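Local coordinates for protein SusD homolog (Bacteroides thetaiotaomicron, PDB 3SGH) that probably binds glycans at the cell surface as a SusD-like outer-membrane lipoprotein, helping to hand them to a partner transporter, at residues K192-M195 with A196-S200; D339-T342 with F343-G347; D399-D403 with A404-E408; V410-Q413 with K414-A417; G425-D428 with F429-T432. All blocks are in the same frame, centred on the assembly; numbering follows the deposited sequence. Where two conformers were deposited one is given.

Contact 1: residues K192-M195 with A196-S200; sequences KLRM and AIRIS
Arg194 and Arg198, one helical turn apart, both send CG anti to the backbone N (chi1 177° and -173°) and both bend at chi3, which lays the two chains side by side, pointing the same way. Their guanidinium planes end 14° apart, and the nearest approach of the side chains is Arg194 CD to Arg198 NH2 at 4.2 Å, a contact of the aliphatic stem with the neighbouring head. The charged atoms do not touch, and each head has its own partner: Arg194 forms a salt bridge with Glu321 and a hydrogen bond to Tyr111, while Arg198 NH1 bonds to Ser118 OG. On another flank of the helix, Leu193 CD1 lies 4.4 Å from Ile197 CG1, a loose apolar pair that packs on Leu325 of helix 319-331. Four i to i+4 bonds join the turns, the last from Ile199 N to Met195 O (3.0 Å). Ile199 is the first residue to leave helical geometry, and just beyond it Ser200 OG donates to Ile197 O at 2.6 Å, sharing that carbonyl with Ser200 N. Two buried like charges thus run together; Glu321 probably balances that of Arg194, while Arg198 is held by a neutral hydroxyl.

Contact 2: residues D339-T342 with F343-G347; sequences DAKT and FYEKG
Phe343 N donates to Asp339 O over 3.1 Å, the first i to i+4 bond of helix 340-354, and Asp339 is also its N-cap. One carboxylate oxygen does the capping: OD1 of Asp339 takes Thr342 N at 2.9 Å nearly along its C-O axis, and Thr342 OG1 at 2.6 Å from above the carboxylate plane. Two donors grip OD1 from different directions, which should hold the carboxylate in its rotation and fix the Thr342 hydroxyl. Behind the cap, Tyr344 N reaches Ala340 O at 2.8 Å, Glu345 N meets Lys341 O almost straight (177° at the hydrogen), and Lys346 N bonds to Thr342 O. Side-chain contact is lighter. The Phe343 ring brings CD2 to 3.4 Å from Asp339 O, and Lys341 runs beside Glu345 with CE 3.9 Å from OE2, but the ammonium stays 4.9 Å from that oxygen (NZ to OE2), so at most a longer-range attraction is likely. Two polar ends find partners elsewhere: Tyr344 OH to Ile395 O, Lys346 NZ to Glu221 O. Phe343 packs on Arg326 and Ala327 of helix 319-331, whereas Tyr344 leans on Val410 and Gln413 of helix 403-417, placing this first turn between the two.

Contact 3: residues D399-D403 with A404-E408; sequences DGADD and AKKLE
Ala404 meets Asp402 at the start of helix 403-417, its CB 3.8 Å from OD1 of that aspartate. Next comes Lys405, whose backbone N gives a hydrogen bond of 3.0 Å to Asp402 OD1, with 154° at the hydrogen; chi1 of Asp402 at 63°, with CG between the backbone N and the carbonyl carbon, folds the carboxylate back over the helix start for this bond. The CB of Lys405 rests 3.9 Å from Ala401 CB. Lys406 reaches farthest along the loop. Its N bonds to Asp402 O, and its extended chain runs back along the incoming residues, CG 4.0 Å from Ala401 CB, until NZ donates to Asp399 O at 3.1 Å, tilted 34° from the carbonyl plane. A water accepts from the same NZ and donates to Asp399 OD1 at 2.7 Å, bridging the charged groups, which do not meet directly. A methionine in place of Lys406 would probably leave Asp399 O and the bridging water without their donor and set the loop free to shift. Leu407 N closes the turn on Asp403 O at 2.9 Å. The whole is an Asp N-cap at the exposed entry to a helix of the SusD-like fold, with a lysine from the first turn tying down the preceding loop.

Contact 4: residues V410-Q413 with K414-A417; sequences VLTQ and KWIA
Lys414 and Leu411 lie side by side, the lysine chain fully extended, with CD 3.9 Å from Leu411 CD2. Its ammonium goes on to a salt bridge with Asp428 on the next helix. The tight part is the backbone, where four i to i+4 bonds run from Lys414 N to Val410 O through Ala417 N to Gln413 O, and side-chain carbons press closely on carbonyls: Trp415 CB is 3.2 Å from Leu411 O, and Lys414 CB 3.3 Å from Val410 O. Trp415 also turns a ring edge to Thr412 O, with CE3 3.8 Å from it. Looser are the side-chain pairs: Gln413 and Ile416 run alongside each other with NE2 3.9 Å from CD1, and Thr412 CG2 stands 4.4 Å from Trp415 CE3. With chi2 at -67°, the Gln413 chain bends and carries its amide beside the isoleucine, where OE1 accepts from Arg266 and NE2 bonds to Tyr363. No flank faces solvent, since all eight residues are buried; the contrast is between tight backbone and slacker side-chain pairing. Helices 253-261, 319-331 and 340-354 supply the surroundings, Tyr258 meeting Trp415 edge-to-face. Such a helix, buried along several flanks by others, suits the alpha-alpha superhelix of this SusD-like protein.

Contact 5: residues G425-D428 with F429-T432; sequences GWAD and FRRT
The guanidinium of Arg430 lies flat on Trp426, one helical turn earlier, in a cation-pi stack within helix 424-432 of the SusD-like fold. The planes are 20° apart, CZ of Arg430 stands 3.8 Å over the centroid of the Trp426 six-membered ring, and CD of the arginine makes a CH-pi contact with the five-membered ring. The bend at chi3 (-72°) also turns Arg430 NE back to Trp426 O at 3.3 Å; that carbonyl takes Arg430 N from its opposite face. A leucine in place of Trp426 would remove the flat support under the guanidinium and would probably leave Gln454 O without its indole donor. Asp428 OD1 forms a salt bridge with Arg431 NH2 at 3.0 Å: OD1 lies near the Arg431 guanidinium plane, while NH2 comes from above the carboxylate plane. Asp428 OD2 makes a salt bridge with Lys414, giving each oxygen a basic partner. A water links OD1 to Arg431 NE. Around this shell, Arg430 NH1 and NH2 donate to Arg455 O and Ser118 O, Trp426 NE1 to Gln454 O, and Arg431 NH1 pairs with Glu328. Asp428 O receives both Thr432 N and Thr432 OG1, each at 2.8 Å and from opposite faces of the carbonyl plane.

The five contacts follow one another along the chain, each within one or two turns of a helix or at its start. Contacts 3 and 4 share helix 403-417, its exposed entry and its buried later part, with centres about 14 Å apart; helix 424-432 of contact 5 comes next and is joined to contact 4 by the Lys414-Asp428 salt bridge. Contact 2, on helix 340-354, touches contact 4 where Tyr344 meets Gln413. Contact 1, at the end of helix 181-198, packs on contact 5 through Ile197 and Arg431, their centres about 12 Å apart. Contacts 2 and 5, with centres about 20 Å apart, do not touch. Helix 181-198 is thus brought against helices from the later part of the chain.

Contact 1: residues K192-M195 with A196-S200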
# COMPACT_ATOMS: atom_id res chain seq x y z
N LYS A 192 3.48 3.19 -12.73
CA LYS A 192 4.49 2.48 -13.51
C LYS A 192 5.81 2.49 -12.74
O LYS A 192 6.46 1.48 -12.61
CB LYS A 192 4.66 3.08 -14.89
CG LYS A 192 5.68 2.36 -15.78
CD LYS A 192 5.58 2.94 -17.22
CE LYS A 192 6.61 2.34 -18.14
NZ LYS A 192 6.46 2.77 -19.56
N LEU A 193 6.18 3.64 -12.18
CA LEU A 193 7.42 3.73 -11.39
C LEU A 193 7.36 2.92 -10.08
O LEU A 193 8.35 2.23 -9.74
CB LEU A 193 7.77 5.19 -11.12
CG LEU A 193 9.04 5.47 -10.35
CD1 LEU A 193 10.23 4.87 -11.10
CD2 LEU A 193 9.22 7.00 -10.19
N ARG A 194 6.22 2.96 -9.40
CA ARG A 194 6.01 2.11 -8.18
C ARG A 194 6.23 0.63 -8.49
O ARG A 194 6.98 -0.09 -7.79
CB ARG A 194 4.61 2.27 -7.63
CG ARG A 194 4.34 1.36 -6.43
CD ARG A 194 2.84 1.32 -6.10
NE ARG A 194 2.36 2.55 -5.49
CZ ARG A 194 1.07 2.75 -5.13
NH1 ARG A 194 0.15 1.80 -5.35
NH2 ARG A 194 0.70 3.88 -4.60
N MSE A 195 5.60 0.18 -9.59
CA MSE A 195 5.72 -1.20 -10.03
C MSE A 195 7.16 -1.58 -10.39
O MSE A 195 7.66 -2.67 -9.99
CB MSE A 195 4.73 -1.46 -11.20
CG MSE A 195 3.32 -1.25 -10.74
SE MSE A 195 2.08 -1.40 -12.26
CE MSE A 195 2.70 -3.07 -12.95
N ALA A 196 7.84 -0.68 -11.11
CA ALA A 196 9.22 -0.88 -11.53
C ALA A 196 10.13 -1.06 -10.31
O ALA A 196 10.93 -1.98 -10.24
CB ALA A 196 9.71 0.30 -12.39
N ILE A 197 10.00 -0.17 -9.33
CA ILE A 197 10.78 -0.27 -8.08
C ILE A 197 10.45 -1.59 -7.37
O ILE A 197 11.35 -2.29 -6.90
CB ILE A 197 10.54 0.96 -7.14
CG1 ILE A 197 11.30 2.19 -7.72
CG2 ILE A 197 10.95 0.63 -5.65
CD1 ILE A 197 12.86 2.13 -7.53
N ARG A 198 9.19 -1.99 -7.39
CA ARG A 198 8.80 -3.20 -6.65
C ARG A 198 9.44 -4.46 -7.18
O ARG A 198 9.79 -5.36 -6.38
CB ARG A 198 7.30 -3.36 -6.61
CG ARG A 198 6.92 -4.54 -5.68
CD ARG A 198 5.67 -4.43 -5.09
NE ARG A 198 5.50 -3.20 -4.34
CZ ARG A 198 4.30 -2.72 -4.08
NH1 ARG A 198 3.22 -3.40 -4.49
NH2 ARG A 198 4.16 -1.57 -3.40
N ILE A 199 9.57 -4.53 -8.52
CA ILE A 199 10.23 -5.68 -9.17
C ILE A 199 11.74 -5.53 -9.46
O ILE A 199 12.34 -6.43 -10.13
CB ILE A 199 9.45 -6.16 -10.41
CG1 ILE A 199 9.52 -5.16 -11.56
CG2 ILE A 199 7.97 -6.47 -10.06
CD1 ILE A 199 9.31 -5.87 -12.93
N SER A 200 12.35 -4.49 -8.87
CA SER A 200 13.70 -4.07 -9.24
C SER A 200 14.75 -4.99 -8.65
O SER A 200 15.88 -5.07 -9.17
CB SER A 200 13.96 -2.63 -8.84
OG SER A 200 13.89 -2.44 -7.45

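Contact 2: residues D339-T342 with F343-G347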
# COMPACT_ATOMS: atom_id res chain seq x y z
N ASP A 339 19.32 13.82 -8.21
CA ASP A 339 20.04 12.95 -7.31
C ASP A 339 19.17 12.58 -6.11
O ASP A 339 18.07 13.13 -5.89
CB ASP A 339 21.41 13.53 -6.86
CG ASP A 339 21.31 14.85 -6.06
OD1 ASP A 339 20.30 15.13 -5.42
OD2 ASP A 339 22.32 15.62 -6.04
N ALA A 340 19.65 11.59 -5.36
CA ALA A 340 18.89 11.05 -4.22
C ALA A 340 18.52 12.10 -3.18
O ALA A 340 17.38 12.17 -2.74
CB ALA A 340 19.63 9.91 -3.55
N LYS A 341 19.50 12.91 -2.77
CA LYS A 341 19.24 13.96 -1.80
C LYS A 341 18.11 14.88 -2.26
O LYS A 341 17.24 15.22 -1.46
CB LYS A 341 20.51 14.81 -1.52
CG LYS A 341 20.26 15.93 -0.49
CD LYS A 341 21.54 16.76 -0.19
CE LYS A 341 21.22 17.88 0.85
NZ LYS A 341 22.38 18.82 1.04
N THR A 342 18.14 15.30 -3.52
CA THR A 342 17.18 16.25 -4.03
C THR A 342 15.77 15.64 -3.94
O THR A 342 14.84 16.27 -3.42
CB THR A 342 17.50 16.63 -5.52
OG1 THR A 342 18.79 17.29 -5.57
CG2 THR A 342 16.36 17.56 -6.08
N PHE A 343 15.64 14.39 -4.35
CA PHE A 343 14.34 13.74 -4.30
C PHE A 343 13.88 13.41 -2.88
O PHE A 343 12.68 13.56 -2.57
CB PHE A 343 14.29 12.51 -5.21
CG PHE A 343 14.28 12.84 -6.68
CD1 PHE A 343 13.29 13.65 -7.23
CD2 PHE A 343 15.25 12.31 -7.53
CE1 PHE A 343 13.28 13.95 -8.59
CE2 PHE A 343 15.22 12.59 -8.90
CZ PHE A 343 14.24 13.42 -9.42
N TYR A 344 14.82 13.03 -2.01
CA TYR A 344 14.50 12.82 -0.59
C TYR A 344 13.91 14.07 0.05
O TYR A 344 12.81 14.01 0.66
CB TYR A 344 15.76 12.36 0.14
CG TYR A 344 15.62 12.21 1.62
CD1 TYR A 344 15.02 11.08 2.17
CD2 TYR A 344 16.17 13.16 2.49
CE1 TYR A 344 14.94 10.91 3.52
CE2 TYR A 344 16.09 12.99 3.87
CZ TYR A 344 15.48 11.87 4.38
OH TYR A 344 15.39 11.69 5.75
N GLU A 345 14.62 15.19 -0.06
CA GLU A 345 14.14 16.42 0.53
C GLU A 345 12.84 16.87 -0.10
O GLU A 345 11.95 17.37 0.62
CB GLU A 345 15.20 17.51 0.47
CG GLU A 345 16.44 17.14 1.31
CD GLU A 345 17.33 18.29 1.70
OE1 GLU A 345 17.49 19.22 0.85
OE2 GLU A 345 17.88 18.24 2.83
N LYS A 346 12.70 16.67 -1.41
CA LYS A 346 11.47 17.02 -2.12
C LYS A 346 10.30 16.22 -1.55
O LYS A 346 9.22 16.77 -1.27
CB LYS A 346 11.62 16.77 -3.65
CG LYS A 346 10.44 17.18 -4.45
CD LYS A 346 10.56 16.70 -5.92
CE LYS A 346 9.20 16.78 -6.59
NZ LYS A 346 8.80 18.16 -6.90
N GLY A 347 10.52 14.93 -1.37
CA GLY A 347 9.51 14.02 -0.83
C GLY A 347 9.04 14.43 0.56
O GLY A 347 7.82 14.45 0.85

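Contact 3: residues D399-D403 with A404-E408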
# COMPACT_ATOMS: atom_id res chain seq x y z
N ASP A 399 25.52 12.71 2.89
CA ASP A 399 26.11 12.32 1.60
C ASP A 399 27.12 11.17 1.74
O ASP A 399 27.31 10.38 0.83
CB ASP A 399 26.79 13.53 0.94
CG ASP A 399 25.82 14.41 0.10
OD1 ASP A 399 24.69 13.98 -0.27
OD2 ASP A 399 26.22 15.56 -0.23
N GLY A 400 27.73 11.07 2.91
CA GLY A 400 28.75 10.07 3.19
C GLY A 400 28.24 8.79 3.83
O GLY A 400 29.02 7.87 4.03
N ALA A 401 26.93 8.68 4.12
CA ALA A 401 26.41 7.44 4.71
C ALA A 401 26.63 6.26 3.78
O ALA A 401 26.68 6.44 2.60
CB ALA A 401 24.90 7.57 5.03
N ASP A 402 26.72 5.05 4.33
CA ASP A 402 26.81 3.88 3.49
C ASP A 402 25.45 3.61 2.77
O ASP A 402 24.41 4.21 3.11
CB ASP A 402 27.36 2.66 4.24
CG ASP A 402 26.49 2.21 5.36
OD1 ASP A 402 25.26 2.05 5.12
OD2 ASP A 402 27.05 1.97 6.47
N ASP A 403 25.51 2.76 1.74
CA ASP A 403 24.35 2.48 0.89
C ASP A 403 23.13 2.03 1.69
O ASP A 403 21.99 2.47 1.41
CB ASP A 403 24.70 1.41 -0.12
CG ASP A 403 25.71 1.88 -1.17
OD1 ASP A 403 26.00 3.10 -1.27
OD2 ASP A 403 26.23 0.99 -1.90
N ALA A 404 23.34 1.13 2.64
CA ALA A 404 22.22 0.55 3.41
C ALA A 404 21.54 1.65 4.23
O ALA A 404 20.30 1.65 4.38
CB ALA A 404 22.68 -0.62 4.36
N LYS A 405 22.34 2.59 4.74
CA LYS A 405 21.81 3.72 5.53
C LYS A 405 21.04 4.72 4.66
O LYS A 405 19.94 5.20 5.03
CB LYS A 405 22.94 4.45 6.27
CG LYS A 405 23.31 3.76 7.58
CD LYS A 405 24.70 4.13 8.09
CE LYS A 405 24.70 5.33 9.01
NZ LYS A 405 25.83 5.33 9.98
N LYS A 406 21.60 5.02 3.48
CA LYS A 406 20.89 5.89 2.53
C LYS A 406 19.55 5.29 2.14
O LYS A 406 18.55 6.01 2.05
CB LYS A 406 21.72 6.15 1.26
CG LYS A 406 23.02 6.94 1.54
CD LYS A 406 23.63 7.43 0.22
CE LYS A 406 24.75 8.42 0.43
NZ LYS A 406 25.44 8.68 -0.89
N LEU A 407 19.53 4.00 1.90
CA LEU A 407 18.28 3.34 1.51
C LEU A 407 17.27 3.35 2.64
O LEU A 407 16.08 3.66 2.42
CB LEU A 407 18.57 1.93 1.04
CG LEU A 407 17.38 1.15 0.46
CD1 LEU A 407 16.77 1.87 -0.71
CD2 LEU A 407 17.78 -0.32 0.09
N GLU A 408 17.72 3.03 3.86
CA GLU A 408 16.81 3.00 5.00
C GLU A 408 16.23 4.39 5.26
O GLU A 408 15.05 4.53 5.57
CB GLU A 408 17.49 2.47 6.25
CG GLU A 408 16.52 2.38 7.44
CD GLU A 408 17.07 1.76 8.70
OE1 GLU A 408 18.29 1.48 8.80
OE2 GLU A 408 16.20 1.53 9.61
O HOH W 1 24.37 11.50 -1.37

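Contact 4: residues V410-Q413 with K414-A417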
# COMPACT_ATOMS: atom_id res chain seq x y z
N VAL A 410 15.78 6.86 2.96
CA VAL A 410 14.76 7.08 1.93
C VAL A 410 13.43 6.33 2.24
O VAL A 410 12.35 6.90 2.24
CB VAL A 410 15.31 6.75 0.55
CG1 VAL A 410 14.23 6.62 -0.53
CG2 VAL A 410 16.40 7.79 0.15
N LEU A 411 13.53 5.02 2.46
CA LEU A 411 12.34 4.21 2.66
C LEU A 411 11.61 4.46 3.98
O LEU A 411 10.37 4.32 4.03
CB LEU A 411 12.67 2.73 2.50
CG LEU A 411 13.16 2.42 1.11
CD1 LEU A 411 13.40 0.91 0.99
CD2 LEU A 411 12.18 2.91 0.07
N THR A 412 12.32 4.86 5.02
CA THR A 412 11.65 5.27 6.27
C THR A 412 10.80 6.54 6.09
O THR A 412 9.63 6.59 6.52
CB THR A 412 12.66 5.41 7.43
OG1 THR A 412 13.33 4.15 7.60
CG2 THR A 412 11.95 5.78 8.76
N GLN A 413 11.38 7.61 5.53
CA GLN A 413 10.60 8.84 5.27
C GLN A 413 9.51 8.57 4.22
O GLN A 413 8.42 9.11 4.30
CB GLN A 413 11.49 10.01 4.88
CG GLN A 413 12.31 10.52 6.03
CD GLN A 413 11.44 11.16 7.13
OE1 GLN A 413 10.43 11.73 6.84
NE2 GLN A 413 11.84 11.02 8.38
N LYS A 414 9.79 7.71 3.25
CA LYS A 414 8.75 7.36 2.28
C LYS A 414 7.55 6.73 2.99
O LYS A 414 6.37 7.01 2.67
CB LYS A 414 9.28 6.42 1.23
CG LYS A 414 8.24 5.93 0.23
CD LYS A 414 8.88 4.82 -0.65
CE LYS A 414 7.94 4.15 -1.59
NZ LYS A 414 8.57 2.96 -2.23
N TRP A 415 7.86 5.82 3.92
CA TRP A 415 6.85 5.08 4.67
C TRP A 415 6.03 6.01 5.55
O TRP A 415 4.79 5.90 5.58
CB TRP A 415 7.55 3.99 5.45
CG TRP A 415 6.71 3.35 6.50
CD1 TRP A 415 5.61 2.56 6.32
CD2 TRP A 415 6.98 3.37 7.90
NE1 TRP A 415 5.18 2.08 7.54
CE2 TRP A 415 6.00 2.60 8.52
CE3 TRP A 415 7.95 3.99 8.69
CZ2 TRP A 415 5.97 2.43 9.90
CZ3 TRP A 415 7.93 3.77 10.04
CH2 TRP A 415 6.96 3.02 10.62
N ILE A 416 6.68 7.00 6.16
CA ILE A 416 5.97 7.97 6.98
C ILE A 416 5.08 8.83 6.09
O ILE A 416 3.92 9.08 6.42
CB ILE A 416 6.94 8.88 7.76
CG1 ILE A 416 7.63 8.05 8.80
CG2 ILE A 416 6.18 10.04 8.46
CD1 ILE A 416 8.85 8.80 9.50
N ALA A 417 5.58 9.20 4.92
CA ALA A 417 4.86 10.08 3.99
C ALA A 417 3.61 9.41 3.38
O ALA A 417 2.56 10.06 3.23
CB ALA A 417 5.77 10.57 2.87

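Contact 5: residues G425-D428 with F429-T432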
# COMPACT_ATOMS: atom_id res chain seq x y z
N GLY A 425 4.39 -0.11 3.23
CA GLY A 425 5.32 -0.60 4.25
C GLY A 425 5.67 -2.08 4.11
O GLY A 425 6.84 -2.45 4.14
N TRP A 426 4.63 -2.91 3.96
CA TRP A 426 4.82 -4.36 3.92
C TRP A 426 5.59 -4.74 2.66
O TRP A 426 6.44 -5.63 2.69
CB TRP A 426 3.49 -5.05 3.96
CG TRP A 426 3.61 -6.52 4.10
CD1 TRP A 426 4.62 -7.21 4.69
CD2 TRP A 426 2.62 -7.47 3.72
NE1 TRP A 426 4.35 -8.53 4.65
CE2 TRP A 426 3.13 -8.73 4.06
CE3 TRP A 426 1.38 -7.38 3.09
CZ2 TRP A 426 2.44 -9.91 3.78
CZ3 TRP A 426 0.67 -8.54 2.85
CH2 TRP A 426 1.22 -9.80 3.22
N ALA A 427 5.27 -4.07 1.55
CA ALA A 427 5.94 -4.35 0.29
C ALA A 427 7.42 -3.96 0.34
O ALA A 427 8.29 -4.79 0.01
CB ALA A 427 5.25 -3.66 -0.87
N ASP A 428 7.72 -2.75 0.79
CA ASP A 428 9.13 -2.29 0.90
C ASP A 428 9.89 -3.13 1.93
O ASP A 428 11.08 -3.49 1.71
CB ASP A 428 9.25 -0.78 1.22
CG ASP A 428 8.95 0.13 0.00
OD1 ASP A 428 8.74 -0.40 -1.13
OD2 ASP A 428 8.98 1.38 0.17
N PHE A 429 9.26 -3.52 3.02
CA PHE A 429 9.94 -4.37 3.99
C PHE A 429 10.28 -5.77 3.35
O PHE A 429 11.38 -6.28 3.51
CB PHE A 429 9.15 -4.52 5.27
CG PHE A 429 9.77 -5.53 6.23
CD1 PHE A 429 10.90 -5.20 6.96
CD2 PHE A 429 9.27 -6.82 6.31
CE1 PHE A 429 11.50 -6.13 7.77
CE2 PHE A 429 9.86 -7.78 7.13
CZ PHE A 429 10.99 -7.42 7.87
N ARG A 430 9.31 -6.36 2.66
CA ARG A 430 9.54 -7.68 2.06
C ARG A 430 10.61 -7.58 0.98
O ARG A 430 11.37 -8.53 0.77
CB ARG A 430 8.23 -8.24 1.48
CG ARG A 430 7.31 -8.78 2.55
CD ARG A 430 6.02 -9.40 1.93
NE ARG A 430 5.15 -8.37 1.41
CZ ARG A 430 4.20 -8.55 0.49
NH1 ARG A 430 3.95 -9.77 0.06
NH2 ARG A 430 3.51 -7.52 0.02
N ARG A 431 10.71 -6.40 0.35
CA ARG A 431 11.67 -6.22 -0.75
C ARG A 431 13.08 -5.91 -0.25
O ARG A 431 14.05 -6.33 -0.89
CB ARG A 431 11.16 -5.13 -1.72
CG ARG A 431 12.03 -4.89 -2.97
CD ARG A 431 11.37 -3.95 -3.93
NE ARG A 431 11.01 -2.66 -3.33
CZ ARG A 431 11.84 -1.61 -3.19
NH1 ARG A 431 13.08 -1.68 -3.62
NH2 ARG A 431 11.40 -0.50 -2.59
N THR A 432 13.20 -5.12 0.83
CA THR A 432 14.49 -4.51 1.21
C THR A 432 14.90 -4.67 2.68
O THR A 432 16.08 -4.42 3.03
CB THR A 432 14.49 -2.97 0.98
OG1 THR A 432 13.61 -2.35 1.92
CG2 THR A 432 14.04 -2.61 -0.43
O HOH W 2 8.07 -1.93 -3.34